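PDB 6C46: dTDP-4-dehydrorhamnose 3,5-epimerase from Elizabethkingia anophelis NUHP1, which probably catalyses the epimerisation at C3' and C5' of dTDP-4-dehydro-6-deoxy-glucose that gives dTDP-4-dehydro-beta-L-rhamnose, a step of dTDP-L-rhamnose biosynthesis. Local coordinates for residues G87-V92 with H127-L132. Residues are numbered along the deposited sequence; the frame is centred on the assembly and turned at random.
Sequences GRVWDV and HGFVVL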
loop_
_atom_site.group_PDB
_atom_site.type_symbol
_atom_site.label_atom_id
_atom_site.label_comp_id
_atom_site.label_asym_id
_atom_site.label_seq_id
_atom_site.Cartn_x
_atom_site.Cartn_y
_atom_site.Cartn_z
ATOM N N GLY A 87 -10.371 9.742 -4.739
ATOM C CA GLY A 87 -10.363 10.937 -5.569
ATOM C C GLY A 87 -9.561 10.752 -6.849
ATOM O O GLY A 87 -9.431 9.648 -7.387
ATOM N N ARG A 88 -9.020 11.863 -7.344
ATOM C CA ARG A 88 -8.309 11.882 -8.615
ATOM C C ARG A 88 -7.145 12.852 -8.520
ATOM O O ARG A 88 -7.308 13.969 -8.012
ATOM C CB ARG A 88 -9.228 12.341 -9.774
ATOM C CG ARG A 88 -10.509 11.554 -9.995
ATOM C CD ARG A 88 -11.500 12.398 -10.864
ATOM N NE ARG A 88 -10.876 12.820 -12.119
ATOM C CZ ARG A 88 -10.984 14.024 -12.674
ATOM N NH1 ARG A 88 -11.704 14.989 -12.097
ATOM N NH2 ARG A 88 -10.371 14.254 -13.830
ATOM N N VAL A 89 -5.983 12.454 -9.044
ATOM C CA VAL A 89 -4.842 13.361 -9.161
ATOM C C VAL A 89 -4.263 13.277 -10.569
ATOM O O VAL A 89 -4.461 12.300 -11.298
ATOM C CB VAL A 89 -3.722 13.081 -8.142
ATOM C CG1 VAL A 89 -4.252 13.130 -6.691
ATOM C CG2 VAL A 89 -3.023 11.731 -8.465
ATOM N N TRP A 90 -3.558 14.339 -10.948
ATOM C CA TRP A 90 -2.732 14.353 -12.152
ATOM C C TRP A 90 -1.286 14.307 -11.688
ATOM O O TRP A 90 -0.841 15.186 -10.946
ATOM C CB TRP A 90 -2.997 15.593 -13.010
ATOM C CG TRP A 90 -2.256 15.580 -14.329
ATOM C CD1 TRP A 90 -1.086 16.219 -14.630
ATOM C CD2 TRP A 90 -2.655 14.887 -15.515
ATOM N NE1 TRP A 90 -0.730 15.960 -15.935
ATOM C CE2 TRP A 90 -1.677 15.147 -16.501
ATOM C CE3 TRP A 90 -3.744 14.069 -15.838
ATOM C CZ2 TRP A 90 -1.757 14.622 -17.794
ATOM C CZ3 TRP A 90 -3.826 13.551 -17.129
ATOM C CH2 TRP A 90 -2.833 13.831 -18.087
ATOM N N ASP A 91 -0.565 13.281 -12.105
ATOM C CA ASP A 91 0.760 12.973 -11.597
ATOM C C ASP A 91 1.768 13.140 -12.726
ATOM O O ASP A 91 1.516 12.675 -13.837
ATOM C CB ASP A 91 0.802 11.543 -11.090
ATOM C CG ASP A 91 2.043 11.263 -10.295
ATOM O OD1 ASP A 91 1.992 11.355 -9.044
ATOM O OD2 ASP A 91 3.076 10.989 -10.934
ATOM N N VAL A 92 2.916 13.774 -12.444
ATOM C CA VAL A 92 3.903 14.099 -13.482
ATOM C C VAL A 92 5.282 13.606 -13.063
ATOM O O VAL A 92 5.681 13.769 -11.907
ATOM C CB VAL A 92 3.953 15.624 -13.748
ATOM C CG1 VAL A 92 5.075 15.951 -14.716
ATOM C CG2 VAL A 92 2.613 16.122 -14.311
ATOM N N HIS A 127 9.375 14.194 -9.413
ATOM C CA HIS A 127 7.990 13.759 -9.363
ATOM C C HIS A 127 7.123 14.819 -8.698
ATOM O O HIS A 127 7.551 15.501 -7.761
ATOM C CB HIS A 127 7.857 12.427 -8.591
ATOM C CG HIS A 127 6.443 12.101 -8.222
ATOM N ND1 HIS A 127 5.943 12.284 -6.948
ATOM C CD2 HIS A 127 5.416 11.625 -8.966
ATOM C CE1 HIS A 127 4.662 11.948 -6.928
ATOM N NE2 HIS A 127 4.317 11.548 -8.142
ATOM N N GLY A 128 5.882 14.922 -9.159
ATOM C CA GLY A 128 4.935 15.803 -8.489
ATOM C C GLY A 128 3.521 15.449 -8.882
ATOM O O GLY A 128 3.298 14.634 -9.776
ATOM N N PHE A 129 2.551 16.079 -8.210
ATOM C CA PHE A 129 1.164 15.829 -8.577
ATOM C C PHE A 129 0.282 16.991 -8.163
ATOM O O PHE A 129 0.645 17.792 -7.299
ATOM C CB PHE A 129 0.644 14.530 -7.967
ATOM C CG PHE A 129 0.364 14.604 -6.492
ATOM C CD1 PHE A 129 -0.923 14.828 -6.032
ATOM C CD2 PHE A 129 1.375 14.396 -5.566
ATOM C CE1 PHE A 129 -1.197 14.865 -4.665
ATOM C CE2 PHE A 129 1.113 14.429 -4.199
ATOM C CZ PHE A 129 -0.174 14.667 -3.747
ATOM N N VAL A 130 -0.903 17.068 -8.787
ATOM C CA VAL A 130 -1.902 18.075 -8.431
ATOM C C VAL A 130 -3.225 17.371 -8.166
ATOM O O VAL A 130 -3.544 16.369 -8.814
ATOM C CB VAL A 130 -2.071 19.132 -9.543
ATOM C CG1 VAL A 130 -2.531 18.451 -10.822
ATOM C CG2 VAL A 130 -3.071 20.222 -9.118
ATOM N N VAL A 131 -3.975 17.862 -7.182
ATOM C CA VAL A 131 -5.242 17.232 -6.820
ATOM C C VAL A 131 -6.316 17.757 -7.757
ATOM O O VAL A 131 -6.529 18.967 -7.847
ATOM C CB VAL A 131 -5.603 17.508 -5.353
ATOM C CG1 VAL A 131 -6.994 16.988 -5.063
ATOM C CG2 VAL A 131 -4.554 16.856 -4.408
ATOM N N LEU A 132 -7.001 16.851 -8.445
ATOM C CA LEU A 132 -8.056 17.242 -9.378
ATOM C C LEU A 132 -9.441 17.229 -8.759
ATOM O O LEU A 132 -10.336 17.941 -9.239
ATOM C CB LEU A 132 -8.059 16.294 -10.577
ATOM C CG LEU A 132 -6.736 16.178 -11.313
ATOM C CD1 LEU A 132 -6.860 15.092 -12.370
ATOM C CD2 LEU A 132 -6.391 17.527 -11.941
#
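Asp91 and His127 form a His-carboxylate pair beside the predicted active site, where two antiparallel strands run together. His127 NE2 donates to Asp91 OD1 at 2.5 Å. The oxygen uses its syn lone pair and lies at the edge of the imidazole, in the ring plane. Carboxylate and ring are turned 31° against each other. With CG anti to the backbone N in both, the side chains reach each other diagonally across the strands, although the two residues are not a bridge pair. The His127 side chain is about 6 Å from those of His70 and Tyr140, the predicted proton acceptor and donor. The bond to Asp91 probably holds the ring in its rotation.

The strands are neighbours in one sheet of the cupin fold, between strands 106-112 and 66-72. Trp90 and Val130 form a hydrogen-bonded pair; Trp90 N to Val130 O and Val130 N to Trp90 O are both 2.9 Å. Val92 and Gly128 pair in the same way, and Val92 N reaches Gly128 O almost straight, at 174°.

Val89, Asp91, Phe129 and Val131 share the face that meets strand 135-142. Val89 CG1 touches Phe129 CD1 at 3.8 Å, and the Phe129 ring also stacks with Phe138. On the other face, Val130 CG1 packs on Trp90 CB at 3.6 Å. Just beyond the strand, Leu132 points toward strand 88-92, its CD1 3.9 Å from Trp90 CB. Leu132 CB lies over the outer part of one face of the Arg88 guanidinium, while Arg88 NH2 makes a salt bridge with Glu110.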